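Local coordinates for glycosyl hydrolases family 2, sugar binding domain protein (Bacteroides uniformis str. 3978 T3 ii, PDB 6D1P), which is a gut bacterial beta-glucuronidase of glycoside hydrolase family 2, probably hydrolysing O-glycosidic bonds to release glucuronic acid from its conjugates, at residues Leu654-Val659 and Trp678-Arg683; Asn686-Ala691 and Asp701-Gln706; Gln87-Tyr92 and Arg167-Arg172; Ala114-Glu119 and Gly132-Trp137. All coordinates share one frame; numbering follows the deposited sequence.

Contact 1 (Leu654-Val659 and Trp678-Arg683); sequences LFVNGV and WNVPLR
Leu654 lays its CB on a face of Trp678, 3.6 Å from the centroid of the six-membered ring and 13° off the normal, a CH-pi contact. With CG anti to the backbone N (chi1 -169°), the leucine sends CD2 along the same face to the base of the indole, 3.6 Å from Trp678 CB. The branched Val656 and Val680 lie alongside each other farther on, pointing in opposite directions: Val680 CG1 packs against both methyls of Val656, 3.4 Å from CG2 and 3.5 Å from CG1. Leu682 CD2 adds a looser touch, 4.3 Å from Val656 CG1. Short-branched and flat apolar groups suit this place, because the strands 654-656 and 678-680 belong to two different sheets laid face to face, with axes 9.5 Å apart and running nearly parallel, as in the beta-sandwich of an immunoglobulin-like domain. Beyond the apolar layer, the amide of Asn657 meets the guanidinium of Arg683 with their planes 41° apart. No bond joins them, since the near atoms are both donors; Asn657 instead bonds the next strand, through OD1 to Lys688 N and through ND2 to Asn687 OD1. A type I' turn from Val656 to Val659 positions this amide, closed by Val659 N to Val656 O at 2.9 Å and the reciprocal bond from Val656 N to Val659 O at 3.0 Å. Asparagine and glycine suit its two central positions, where phi is positive. Lys664 makes a cation-pi contact with Trp678, and Gln661 packs between the sheets, touching Trp678, Val656 and Val680.

Contact 2 (Asn686-Ala691 and Asp701-Gln706); sequences NNKITA and DDEIQQ
Strands 686-691 and 701-706 run antiparallel, their axes 4.7 Å apart at 164°, and pair Ile689 with Ile704 and Ala691 with Asp702 through reciprocal N-H to O bonds, such as Ile704 N to Ile689 O at 2.9 Å. The non-hydrogen-bonded pair Thr690-Glu703 lies between them, and Lys688-Gln705 lies on the far side of Ile689-Ile704. On the face of these latter residues, Asn686 ND2 donates to Gln705 OE1 over a short 2.6 Å. The bond is nearly straight (171°) and lies in the asparagine's amide plane, but it is tilted from the plane of the glutamine carbonyl. Gln705 NE2 turns the other way, to a weak bond with Glu703 OE2, so one extended amide spans two neighbours. Thr690 CG2, anti to its carbonyl carbon, rests on the aliphatic stem of Glu703, 3.8 Å from CB. Lys688 NZ stays 5.0 Å from Glu703 OE1, which would give at most a loose attraction. Such long polar chains suit an exposed face. The other face is largely buried: Ile689 CB packs 4.1 Å from Ile704 CG1, and Ala691 lies farther along. The polar ends here have outside partners, His628 and Ile625 N for Asp702 and Arg633 for Gln706. Strands 685-695 and 698-709 form a hairpin; Leu654 and Phe655 of strand 651-656 flank its first strand, strand 632-634 borders the second, and strand 623-625 of the facing sheet covers Ala691 and Ile704.

Contact 3 (Gln87-Tyr92 and Arg167-Arg172); sequences QGPGWY and RCDNSR
Strands 89-96 and 162-169 are central antiparallel neighbours in the six-stranded sheet of the sugar-binding domain, joined here by the reciprocal bonds of Gly90 and Cys168. Arg167 rises over one face of Trp91, its CB 3.5 Å from the centroid of the six-membered ring and 1° off the normal. Its chain, extended with CG anti to the backbone N (chi1 -178°), crosses the indole and brings the guanidinium face to Pro89, whose CB is 3.6 Å from Arg167 NH2. Arg167 NE and Trp91 NE1 both bond Asp41 OD1, which fixes the pair. Past the strands, Asn170 bonds Gly88 twice: Gly88 N gives to Asn170 OD1 at 2.8 Å, and Asn170 N to Gly88 O at 3.0 Å. Glycine fits because a CB there would collide with Pro89 CD. Arg172 NH1 meets Gln87 OE1 on a lone pair, in plane, at 3.0 Å; Gln40 of the second subunit bonds the same oxygen, Gln87 NE2 bonds Asp180 OD1, and Glu47 of the second subunit forms a salt bridge with Arg172. Asp169 OD2 takes Ser171 N at 2.9 Å, an Asx turn at the end of a strand in a jelly-roll-like domain.

Contact 4 (Ala114-Glu119 and Gly132-Trp137); sequences AGQKTE and GGYDEW
Gly132 and Gln116 supply the direct backbone bond, Gly132 N to Gln116 O at 3.0 Å, and next to it Gly133 CA makes a C-H...O contact of 3.1 Å with Ala114 O. Glycine suits both positions: Gly132 has backbone angles that disfavour a CB, and a CB on Gly133 would run into Gln116 OE1. Among side chains, Gln116 NE2 donates to Tyr134 OH at 3.2 Å, close to the amide plane, and also to Tyr187 O. Its bend at chi2 (-77°) turns the amide to the tyrosine, while the peptide before it is cis. Water completes the polar network. One molecule bridges Gln116 OE1 (2.5 Å) and Gly133 N (3.1 Å); another accepts from Ala114 N at 3.0 Å, lies by Gly132 O and Asp135 O, and receives a weak bond from Trp137 NE1. Thr118 supplies apolar packing: its CG2 touches the indole edge of Trp137, 3.5 Å from CH2; His130 and Phe111 stack on that ring. Gln116 and Lys117 form a classic beta bulge opposite Asp169 as strand 117-122 begins, between strands 162-169 and 125-131. The loop 132-136 passes from strand 125-131 to strand 137-140, in the other sheet of the domain, while its Tyr134 stacks on Tyr366 and packs on helix 397-414 of the TIM-barrel domain.

Overall arrangement
Contacts 3 and 4 come first along the chain, contact 4 nested inside the loop that contact 3 closes. Their centres lie about 11 Å apart in the sugar-binding domain, where strand 162-169 pairs with 89-96 on one side and 117-122 on the other. Contacts 1 and 2 follow in series, about 9 Å apart between centres: contact 1 joins the two sheets of the later beta-sandwich and contact 2 pairs strands within one, with strands 651-656 and 685-695 as neighbours. The two groups sit on opposite sides of the chain's centre, about 50 to 58 Å apart between centres, consistent with a multidomain family 2 enzyme whose TIM-barrel domain comes between these beta domains in sequence.

Contact 1 (Leu654-Val659 and Trp678-Arg683)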
loop_
_atom_site.group_PDB
_atom_site.type_symbol
_atom_site.label_atom_id
_atom_site.label_comp_id
_atom_site.label_asym_id
_atom_site.label_seq_id
_atom_site.Cartn_x
_atom_site.Cartn_y
_atom_site.Cartn_z
ATOM N N LEU A 654 21.705 18.752 -47.477
ATOM C CA LEU A 654 22.421 18.044 -46.435
ATOM C C LEU A 654 23.908 18.319 -46.572
ATOM O O LEU A 654 24.439 18.379 -47.686
ATOM C CB LEU A 654 22.160 16.539 -46.526
ATOM C CG LEU A 654 22.647 15.750 -45.315
ATOM C CD1 LEU A 654 21.758 16.045 -44.114
ATOM C CD2 LEU A 654 22.715 14.259 -45.615
ATOM N N PHE A 655 24.577 18.487 -45.436
ATOM C CA PHE A 655 26.025 18.617 -45.406
ATOM C C PHE A 655 26.566 17.594 -44.426
ATOM O O PHE A 655 26.046 17.464 -43.310
ATOM C CB PHE A 655 26.479 20.018 -44.981
ATOM C CG PHE A 655 25.845 21.143 -45.749
ATOM C CD1 PHE A 655 26.493 21.709 -46.841
ATOM C CD2 PHE A 655 24.634 21.679 -45.343
ATOM C CE1 PHE A 655 25.916 22.768 -47.536
ATOM C CE2 PHE A 655 24.046 22.733 -46.040
ATOM C CZ PHE A 655 24.692 23.277 -47.135
ATOM N N VAL A 656 27.605 16.879 -44.838
ATOM C CA VAL A 656 28.292 15.917 -43.993
ATOM C C VAL A 656 29.759 16.333 -43.898
ATOM O O VAL A 656 30.456 16.413 -44.921
ATOM C CB VAL A 656 28.145 14.491 -44.533
ATOM C CG1 VAL A 656 28.845 13.497 -43.608
ATOM C CG2 VAL A 656 26.675 14.166 -44.672
ATOM N N ASN A 657 30.215 16.619 -42.671
ATOM C CA ASN A 657 31.604 17.017 -42.412
ATOM C C ASN A 657 32.031 18.183 -43.308
ATOM O O ASN A 657 33.134 18.205 -43.858
ATOM C CB ASN A 657 32.546 15.817 -42.566
ATOM C CG ASN A 657 32.387 14.799 -41.445
ATOM O OD1 ASN A 657 31.984 15.148 -40.332
ATOM N ND2 ASN A 657 32.716 13.540 -41.726
ATOM N N GLY A 658 31.135 19.164 -43.463
ATOM C CA GLY A 658 31.364 20.312 -44.316
ATOM C C GLY A 658 31.068 20.111 -45.793
ATOM O O GLY A 658 30.883 21.104 -46.507
ATOM N N VAL A 659 31.008 18.868 -46.270
ATOM C CA VAL A 659 30.840 18.560 -47.688
ATOM C C VAL A 659 29.355 18.454 -48.030
ATOM O O VAL A 659 28.662 17.542 -47.554
ATOM C CB VAL A 659 31.559 17.253 -48.043
ATOM C CG1 VAL A 659 31.385 16.944 -49.530
ATOM C CG2 VAL A 659 33.017 17.332 -47.634
ATOM N N TRP A 678 19.649 10.877 -47.994
ATOM C CA TRP A 678 20.971 10.750 -48.595
ATOM C C TRP A 678 21.660 9.505 -48.057
ATOM O O TRP A 678 21.466 9.117 -46.901
ATOM C CB TRP A 678 21.871 11.953 -48.276
ATOM C CG TRP A 678 21.401 13.235 -48.843
ATOM C CD1 TRP A 678 21.917 13.885 -49.928
ATOM C CD2 TRP A 678 20.315 14.042 -48.370
ATOM N NE1 TRP A 678 21.225 15.052 -50.155
ATOM C CE2 TRP A 678 20.232 15.169 -49.218
ATOM C CE3 TRP A 678 19.404 13.921 -47.318
ATOM C CZ2 TRP A 678 19.287 16.168 -49.038
ATOM C CZ3 TRP A 678 18.446 14.914 -47.153
ATOM C CH2 TRP A 678 18.402 16.023 -48.002
ATOM N N ASN A 679 22.464 8.874 -48.897
ATOM C CA ASN A 679 23.439 7.901 -48.436
ATOM C C ASN A 679 24.799 8.578 -48.416
ATOM O O ASN A 679 25.107 9.395 -49.285
ATOM C CB ASN A 679 23.460 6.657 -49.318
ATOM C CG ASN A 679 22.226 5.797 -49.123
ATOM O OD1 ASN A 679 21.199 6.274 -48.634
ATOM N ND2 ASN A 679 22.318 4.531 -49.500
ATOM N N VAL A 680 25.590 8.283 -47.396
ATOM C CA VAL A 680 26.747 9.120 -47.103
ATOM C C VAL A 680 27.856 8.259 -46.510
ATOM O O VAL A 680 27.569 7.290 -45.795
ATOM C CB VAL A 680 26.365 10.268 -46.148
ATOM C CG1 VAL A 680 27.573 11.069 -45.773
ATOM C CG2 VAL A 680 25.297 11.195 -46.754
ATOM N N PRO A 681 29.125 8.546 -46.792
ATOM C CA PRO A 681 30.194 7.931 -46.005
ATOM C C PRO A 681 30.277 8.599 -44.643
ATOM O O PRO A 681 30.081 9.812 -44.506
ATOM C CB PRO A 681 31.452 8.210 -46.837
ATOM C CG PRO A 681 31.141 9.510 -47.511
ATOM C CD PRO A 681 29.669 9.387 -47.880
ATOM N N LEU A 682 30.552 7.793 -43.628
ATOM C CA LEU A 682 30.881 8.305 -42.310
ATOM C C LEU A 682 32.249 7.768 -41.941
ATOM O O LEU A 682 32.574 6.606 -42.222
ATOM C CB LEU A 682 29.836 7.898 -41.258
ATOM C CG LEU A 682 28.372 8.252 -41.552
ATOM C CD1 LEU A 682 27.441 7.557 -40.568
ATOM C CD2 LEU A 682 28.166 9.751 -41.519
ATOM N N ARG A 683 33.067 8.617 -41.351
ATOM C CA ARG A 683 34.341 8.101 -40.891
ATOM C C ARG A 683 34.193 7.553 -39.482
ATOM O O ARG A 683 33.265 7.910 -38.747
ATOM C CB ARG A 683 35.425 9.173 -40.940
ATOM C CG ARG A 683 34.962 10.559 -40.544
ATOM C CD ARG A 683 36.021 11.575 -40.916
ATOM N NE ARG A 683 35.527 12.944 -40.837
ATOM C CZ ARG A 683 36.150 13.991 -41.377
ATOM N NH1 ARG A 683 37.293 13.816 -42.037
ATOM N NH2 ARG A 683 35.636 15.212 -41.265
#

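Contact 2 (Asn686-Ala691 and Asp701-Gln706)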
loop_
_atom_site.group_PDB
_atom_site.type_symbol
_atom_site.label_atom_id
_atom_site.label_comp_id
_atom_site.label_asym_id
_atom_site.label_seq_id
_atom_site.Cartn_x
_atom_site.Cartn_y
_atom_site.Cartn_z
ATOM N N ASN A 686 33.857 10.774 -34.656
ATOM C CA ASN A 686 32.764 11.735 -34.701
ATOM C C ASN A 686 32.481 12.158 -36.133
ATOM O O ASN A 686 33.366 12.158 -36.993
ATOM C CB ASN A 686 33.086 12.968 -33.860
ATOM C CG ASN A 686 31.835 13.726 -33.419
ATOM O OD1 ASN A 686 30.763 13.134 -33.188
ATOM N ND2 ASN A 686 31.965 15.046 -33.298
ATOM N N ASN A 687 31.230 12.526 -36.382
ATOM C CA ASN A 687 30.808 13.046 -37.675
ATOM C C ASN A 687 29.826 14.183 -37.443
ATOM O O ASN A 687 28.933 14.072 -36.594
ATOM C CB ASN A 687 30.150 11.967 -38.531
ATOM C CG ASN A 687 31.124 10.924 -38.997
ATOM O OD1 ASN A 687 31.590 10.970 -40.136
ATOM N ND2 ASN A 687 31.449 9.974 -38.127
ATOM N N LYS A 688 29.997 15.275 -38.182
ATOM C CA LYS A 688 29.048 16.378 -38.139
ATOM C C LYS A 688 28.140 16.293 -39.359
ATOM O O LYS A 688 28.617 16.111 -40.482
ATOM C CB LYS A 688 29.760 17.725 -38.085
ATOM C CG LYS A 688 28.843 18.878 -37.727
ATOM C CD LYS A 688 29.662 20.111 -37.355
ATOM C CE LYS A 688 29.296 21.302 -38.233
ATOM N NZ LYS A 688 30.377 22.363 -38.223
ATOM N N ILE A 689 26.836 16.374 -39.123
ATOM C CA ILE A 689 25.824 16.284 -40.166
ATOM C C ILE A 689 24.918 17.483 -39.995
ATOM O O ILE A 689 24.341 17.680 -38.921
ATOM C CB ILE A 689 25.020 14.977 -40.091
ATOM C CG1 ILE A 689 25.867 13.805 -40.581
ATOM C CG2 ILE A 689 23.736 15.084 -40.911
ATOM C CD1 ILE A 689 25.708 12.546 -39.764
ATOM N N THR A 690 24.821 18.306 -41.027
ATOM C CA THR A 690 23.961 19.472 -40.964
ATOM C C THR A 690 23.021 19.465 -42.152
ATOM O O THR A 690 23.269 18.815 -43.169
ATOM C CB THR A 690 24.765 20.771 -40.958
ATOM O OG1 THR A 690 25.449 20.895 -42.210
ATOM C CG2 THR A 690 25.770 20.767 -39.818
ATOM N N ALA A 691 21.953 20.239 -42.013
ATOM C CA ALA A 691 20.938 20.368 -43.039
ATOM C C ALA A 691 20.450 21.800 -43.081
ATOM O O ALA A 691 20.329 22.465 -42.046
ATOM C CB ALA A 691 19.740 19.431 -42.791
ATOM N N ASP A 701 17.804 25.581 -40.343
ATOM C CA ASP A 701 19.040 24.859 -40.088
ATOM C C ASP A 701 18.802 23.816 -39.014
ATOM O O ASP A 701 17.994 24.018 -38.109
ATOM C CB ASP A 701 20.180 25.794 -39.632
ATOM C CG ASP A 701 20.469 26.910 -40.630
ATOM O OD1 ASP A 701 20.586 26.622 -41.842
ATOM O OD2 ASP A 701 20.580 28.081 -40.193
ATOM N N ASP A 702 19.522 22.703 -39.120
ATOM C CA ASP A 702 19.568 21.710 -38.062
ATOM C C ASP A 702 20.922 21.025 -38.151
ATOM O O ASP A 702 21.585 21.065 -39.192
ATOM C CB ASP A 702 18.410 20.701 -38.178
ATOM C CG ASP A 702 18.337 19.724 -36.997
ATOM O OD1 ASP A 702 18.702 20.100 -35.861
ATOM O OD2 ASP A 702 17.905 18.566 -37.216
ATOM N N GLU A 703 21.329 20.400 -37.044
ATOM C CA GLU A 703 22.634 19.756 -36.955
ATOM C C GLU A 703 22.591 18.653 -35.902
ATOM O O GLU A 703 22.044 18.837 -34.816
ATOM C CB GLU A 703 23.752 20.763 -36.598
ATOM C CG GLU A 703 25.063 20.093 -36.124
ATOM C CD GLU A 703 26.002 21.021 -35.324
ATOM O OE1 GLU A 703 26.121 22.220 -35.680
ATOM O OE2 GLU A 703 26.621 20.541 -34.337
ATOM N N ILE A 704 23.184 17.510 -36.231
ATOM C CA ILE A 704 23.453 16.471 -35.255
ATOM C C ILE A 704 24.890 16.014 -35.443
ATOM O O ILE A 704 25.493 16.201 -36.501
ATOM C CB ILE A 704 22.495 15.264 -35.377
ATOM C CG1 ILE A 704 22.806 14.455 -36.643
ATOM C CG2 ILE A 704 21.037 15.721 -35.365
ATOM C CD1 ILE A 704 21.981 13.191 -36.772
ATOM N N GLN A 705 25.438 15.408 -34.395
ATOM C CA GLN A 705 26.711 14.715 -34.474
ATOM C C GLN A 705 26.488 13.273 -34.063
ATOM O O GLN A 705 25.657 13.000 -33.195
ATOM C CB GLN A 705 27.760 15.376 -33.574
ATOM C CG GLN A 705 27.970 16.857 -33.867
ATOM C CD GLN A 705 29.124 17.439 -33.070
ATOM O OE1 GLN A 705 30.031 16.717 -32.649
ATOM N NE2 GLN A 705 29.092 18.756 -32.854
ATOM N N GLN A 706 27.208 12.349 -34.695
ATOM C CA GLN A 706 27.090 10.937 -34.360
ATOM C C GLN A 706 28.445 10.269 -34.516
ATOM O O GLN A 706 29.171 10.544 -35.470
ATOM C CB GLN A 706 26.068 10.198 -35.247
ATOM C CG GLN A 706 24.664 10.769 -35.269
ATOM C CD GLN A 706 23.764 10.075 -36.291
ATOM O OE1 GLN A 706 24.166 9.852 -37.440
ATOM N NE2 GLN A 706 22.545 9.706 -35.864
#

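Contact 3 (Gln87-Tyr92 and Arg167-Arg172)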
loop_
_atom_site.group_PDB
_atom_site.type_symbol
_atom_site.label_atom_id
_atom_site.label_comp_id
_atom_site.label_asym_id
_atom_site.label_seq_id
_atom_site.Cartn_x
_atom_site.Cartn_y
_atom_site.Cartn_z
ATOM N N GLN A 87 -5.195 0.288 -5.582
ATOM C CA GLN A 87 -6.618 0.306 -5.943
ATOM C C GLN A 87 -7.425 0.117 -4.665
ATOM O O GLN A 87 -7.601 -1.012 -4.187
ATOM C CB GLN A 87 -6.961 -0.765 -6.983
ATOM C CG GLN A 87 -6.332 -0.529 -8.316
ATOM C CD GLN A 87 -6.691 -1.601 -9.333
ATOM O OE1 GLN A 87 -6.251 -2.756 -9.237
ATOM N NE2 GLN A 87 -7.498 -1.231 -10.292
ATOM N N GLY A 88 -7.925 1.222 -4.124
ATOM C CA GLY A 88 -8.544 1.204 -2.826
ATOM C C GLY A 88 -8.961 2.580 -2.351
ATOM O O GLY A 88 -8.997 3.548 -3.110
ATOM N N PRO A 89 -9.307 2.682 -1.073
ATOM C CA PRO A 89 -9.807 3.949 -0.533
ATOM C C PRO A 89 -8.696 4.850 0.005
ATOM O O PRO A 89 -7.581 4.420 0.308
ATOM C CB PRO A 89 -10.734 3.475 0.597
ATOM C CG PRO A 89 -10.003 2.231 1.128
ATOM C CD PRO A 89 -9.460 1.559 -0.123
ATOM N N GLY A 90 -9.032 6.133 0.108
ATOM C CA GLY A 90 -8.163 7.133 0.702
ATOM C C GLY A 90 -9.007 8.332 1.057
ATOM O O GLY A 90 -10.129 8.480 0.565
ATOM N N TRP A 91 -8.464 9.191 1.922
ATOM C CA TRP A 91 -9.236 10.287 2.498
ATOM C C TRP A 91 -8.520 11.621 2.357
ATOM O O TRP A 91 -7.303 11.702 2.526
ATOM C CB TRP A 91 -9.503 10.048 3.992
ATOM C CG TRP A 91 -10.634 9.104 4.348
ATOM C CD1 TRP A 91 -10.549 7.752 4.560
ATOM C CD2 TRP A 91 -12.000 9.458 4.589
ATOM N NE1 TRP A 91 -11.779 7.245 4.908
ATOM C CE2 TRP A 91 -12.687 8.273 4.927
ATOM C CE3 TRP A 91 -12.712 10.662 4.546
ATOM C CZ2 TRP A 91 -14.048 8.259 5.211
ATOM C CZ3 TRP A 91 -14.065 10.644 4.831
ATOM C CH2 TRP A 91 -14.716 9.453 5.163
ATOM N N TYR A 92 -9.286 12.678 2.114
ATOM C CA TYR A 92 -8.784 14.046 2.165
ATOM C C TYR A 92 -9.537 14.839 3.228
ATOM O O TYR A 92 -10.713 14.573 3.491
ATOM C CB TYR A 92 -8.948 14.761 0.828
ATOM C CG TYR A 92 -8.260 14.125 -0.344
ATOM C CD1 TYR A 92 -8.861 13.095 -1.064
ATOM C CD2 TYR A 92 -7.039 14.604 -0.784
ATOM C CE1 TYR A 92 -8.240 12.542 -2.178
ATOM C CE2 TYR A 92 -6.416 14.064 -1.882
ATOM C CZ TYR A 92 -7.016 13.027 -2.576
ATOM O OH TYR A 92 -6.371 12.493 -3.671
ATOM N N ARG A 167 -13.811 11.214 0.862
ATOM C CA ARG A 167 -13.318 9.854 0.693
ATOM C C ARG A 167 -13.368 9.512 -0.791
ATOM O O ARG A 167 -14.434 9.600 -1.408
ATOM C CB ARG A 167 -14.157 8.872 1.510
ATOM C CG ARG A 167 -13.717 7.405 1.455
ATOM C CD ARG A 167 -14.725 6.507 2.208
ATOM N NE ARG A 167 -14.303 5.110 2.359
ATOM C CZ ARG A 167 -14.475 4.168 1.435
ATOM N NH1 ARG A 167 -15.039 4.465 0.263
ATOM N NH2 ARG A 167 -14.076 2.931 1.664
ATOM N N CYS A 168 -12.221 9.152 -1.369
ATOM C CA CYS A 168 -12.151 8.668 -2.744
ATOM C C CYS A 168 -11.733 7.210 -2.755
ATOM O O CYS A 168 -10.941 6.773 -1.921
ATOM C CB CYS A 168 -11.158 9.469 -3.594
ATOM S SG CYS A 168 -11.735 11.112 -3.982
ATOM N N ASP A 169 -12.272 6.456 -3.700
ATOM C CA ASP A 169 -11.971 5.038 -3.771
ATOM C C ASP A 169 -11.844 4.618 -5.231
ATOM O O ASP A 169 -12.706 4.953 -6.056
ATOM C CB ASP A 169 -13.056 4.217 -3.055
ATOM C CG ASP A 169 -12.870 2.732 -3.240
ATOM O OD1 ASP A 169 -12.246 2.103 -2.370
ATOM O OD2 ASP A 169 -13.329 2.189 -4.275
ATOM N N ASN A 170 -10.759 3.905 -5.545
ATOM C CA ASN A 170 -10.569 3.265 -6.841
ATOM C C ASN A 170 -10.301 1.771 -6.655
ATOM O O ASN A 170 -9.446 1.179 -7.320
ATOM C CB ASN A 170 -9.451 3.946 -7.652
ATOM C CG ASN A 170 -8.047 3.661 -7.084
ATOM O OD1 ASN A 170 -7.883 3.357 -5.887
ATOM N ND2 ASN A 170 -7.040 3.743 -7.943
ATOM N N SER A 171 -11.035 1.141 -5.738
ATOM C CA SER A 171 -11.028 -0.315 -5.660
ATOM C C SER A 171 -11.537 -0.917 -6.968
ATOM O O SER A 171 -12.356 -0.328 -7.676
ATOM C CB SER A 171 -11.894 -0.810 -4.495
ATOM O OG SER A 171 -11.463 -0.259 -3.266
ATOM N N ARG A 172 -11.041 -2.111 -7.276
ATOM C CA ARG A 172 -11.541 -2.857 -8.422
ATOM C C ARG A 172 -13.014 -3.188 -8.245
ATOM O O ARG A 172 -13.421 -3.692 -7.200
ATOM C CB ARG A 172 -10.737 -4.137 -8.587
ATOM C CG ARG A 172 -9.303 -3.889 -8.847
ATOM C CD ARG A 172 -8.540 -5.166 -8.934
ATOM N NE ARG A 172 -8.765 -5.875 -10.192
ATOM C CZ ARG A 172 -8.076 -5.655 -11.312
ATOM N NH1 ARG A 172 -7.129 -4.724 -11.349
ATOM N NH2 ARG A 172 -8.332 -6.373 -12.394
HETATM O O HOH W 1 -9.059 -3.008 -5.306
HETATM O O HOH W 2 -8.729 1.526 -10.010
#

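Contact 4 (Ala114-Glu119 and Gly132-Trp137)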
loop_
_atom_site.group_PDB
_atom_site.type_symbol
_atom_site.label_atom_id
_atom_site.label_comp_id
_atom_site.label_asym_id
_atom_site.label_seq_id
_atom_site.Cartn_x
_atom_site.Cartn_y
_atom_site.Cartn_z
ATOM N N ALA A 114 -13.095 13.226 -10.111
ATOM C CA ALA A 114 -12.461 12.494 -9.025
ATOM C C ALA A 114 -12.742 11.014 -9.220
ATOM O O ALA A 114 -13.860 10.640 -9.590
ATOM C CB ALA A 114 -12.982 12.962 -7.661
ATOM N N GLY A 115 -11.742 10.174 -8.956
ATOM C CA GLY A 115 -11.856 8.746 -9.188
ATOM C C GLY A 115 -11.774 7.910 -7.923
ATOM O O GLY A 115 -11.114 8.286 -6.949
ATOM N N GLN A 116 -12.480 6.780 -7.926
ATOM C CA GLN A 116 -13.518 6.483 -8.910
ATOM C C GLN A 116 -14.876 6.729 -8.250
ATOM O O GLN A 116 -15.761 7.344 -8.842
ATOM C CB GLN A 116 -13.395 5.047 -9.428
ATOM C CG GLN A 116 -12.110 4.782 -10.211
ATOM C CD GLN A 116 -12.181 5.344 -11.593
ATOM O OE1 GLN A 116 -13.238 5.308 -12.209
ATOM N NE2 GLN A 116 -11.063 5.880 -12.100
ATOM N N LYS A 117 -15.019 6.266 -7.009
ATOM C CA LYS A 117 -16.169 6.584 -6.175
ATOM C C LYS A 117 -15.757 7.636 -5.155
ATOM O O LYS A 117 -14.633 7.607 -4.644
ATOM C CB LYS A 117 -16.703 5.337 -5.459
ATOM C CG LYS A 117 -16.890 4.095 -6.342
ATOM C CD LYS A 117 -17.715 3.034 -5.594
ATOM C CE LYS A 117 -18.130 1.867 -6.480
ATOM N NZ LYS A 117 -16.949 1.134 -6.924
ATOM N N THR A 118 -16.667 8.563 -4.849
ATOM C CA THR A 118 -16.323 9.696 -3.994
ATOM C C THR A 118 -17.460 9.976 -3.020
ATOM O O THR A 118 -18.634 9.866 -3.378
ATOM C CB THR A 118 -16.011 10.955 -4.830
ATOM O OG1 THR A 118 -14.960 10.679 -5.770
ATOM C CG2 THR A 118 -15.587 12.103 -3.947
ATOM N N GLU A 119 -17.103 10.314 -1.777
ATOM C CA GLU A 119 -18.064 10.684 -0.742
ATOM C C GLU A 119 -17.613 11.971 -0.062
ATOM O O GLU A 119 -16.436 12.125 0.272
ATOM C CB GLU A 119 -18.225 9.577 0.301
ATOM C CG GLU A 119 -18.708 8.247 -0.234
ATOM C CD GLU A 119 -18.755 7.153 0.842
ATOM O OE1 GLU A 119 -18.423 7.437 2.014
ATOM O OE2 GLU A 119 -19.133 6.002 0.519
ATOM N N GLY A 132 -18.092 7.235 -10.797
ATOM C CA GLY A 132 -17.684 7.719 -12.093
ATOM C C GLY A 132 -16.525 8.679 -11.946
ATOM O O GLY A 132 -16.662 9.734 -11.320
ATOM N N GLY A 133 -15.381 8.331 -12.519
ATOM C CA GLY A 133 -14.184 9.110 -12.317
ATOM C C GLY A 133 -13.929 10.196 -13.326
ATOM O O GLY A 133 -12.843 10.779 -13.316
ATOM N N TYR A 134 -14.871 10.498 -14.212
ATOM C CA TYR A 134 -14.506 11.357 -15.333
ATOM C C TYR A 134 -15.523 12.426 -15.685
ATOM O O TYR A 134 -15.221 13.259 -16.541
ATOM C CB TYR A 134 -14.229 10.494 -16.574
ATOM C CG TYR A 134 -13.270 9.397 -16.246
ATOM C CD1 TYR A 134 -11.898 9.643 -16.237
ATOM C CD2 TYR A 134 -13.726 8.136 -15.864
ATOM C CE1 TYR A 134 -10.994 8.652 -15.874
ATOM C CE2 TYR A 134 -12.829 7.136 -15.507
ATOM C CZ TYR A 134 -11.465 7.404 -15.509
ATOM O OH TYR A 134 -10.557 6.425 -15.162
ATOM N N ASP A 135 -16.702 12.440 -15.079
ATOM C CA ASP A 135 -17.688 13.482 -15.311
ATOM C C ASP A 135 -17.705 14.455 -14.132
ATOM O O ASP A 135 -17.182 14.168 -13.050
ATOM C CB ASP A 135 -19.079 12.871 -15.526
ATOM C CG ASP A 135 -19.485 11.908 -14.406
ATOM O OD1 ASP A 135 -18.591 11.385 -13.698
ATOM O OD2 ASP A 135 -20.702 11.672 -14.237
ATOM N N GLU A 136 -18.315 15.615 -14.354
ATOM C CA GLU A 136 -18.385 16.649 -13.334
ATOM C C GLU A 136 -19.653 16.493 -12.521
ATOM O O GLU A 136 -20.686 16.041 -13.023
ATOM C CB GLU A 136 -18.369 18.044 -13.950
ATOM C CG GLU A 136 -17.256 18.263 -14.926
ATOM C CD GLU A 136 -17.207 19.687 -15.415
ATOM O OE1 GLU A 136 -18.282 20.307 -15.540
ATOM O OE2 GLU A 136 -16.095 20.185 -15.655
ATOM N N TRP A 137 -19.571 16.909 -11.261
ATOM C CA TRP A 137 -20.682 16.774 -10.329
ATOM C C TRP A 137 -20.417 17.746 -9.191
ATOM O O TRP A 137 -19.320 18.292 -9.067
ATOM C CB TRP A 137 -20.818 15.322 -9.847
ATOM C CG TRP A 137 -19.524 14.785 -9.253
ATOM C CD1 TRP A 137 -18.410 14.376 -9.930
ATOM C CD2 TRP A 137 -19.238 14.598 -7.863
ATOM N NE1 TRP A 137 -17.445 13.959 -9.048
ATOM C CE2 TRP A 137 -17.925 14.088 -7.770
ATOM C CE3 TRP A 137 -19.957 14.825 -6.689
ATOM C CZ2 TRP A 137 -17.316 13.808 -6.549
ATOM C CZ3 TRP A 137 -19.346 14.540 -5.466
ATOM C CH2 TRP A 137 -18.035 14.047 -5.412
HETATM O O HOH W 3 -15.773 12.509 -11.168
HETATM O O HOH W 4 -15.324 5.429 -13.644
#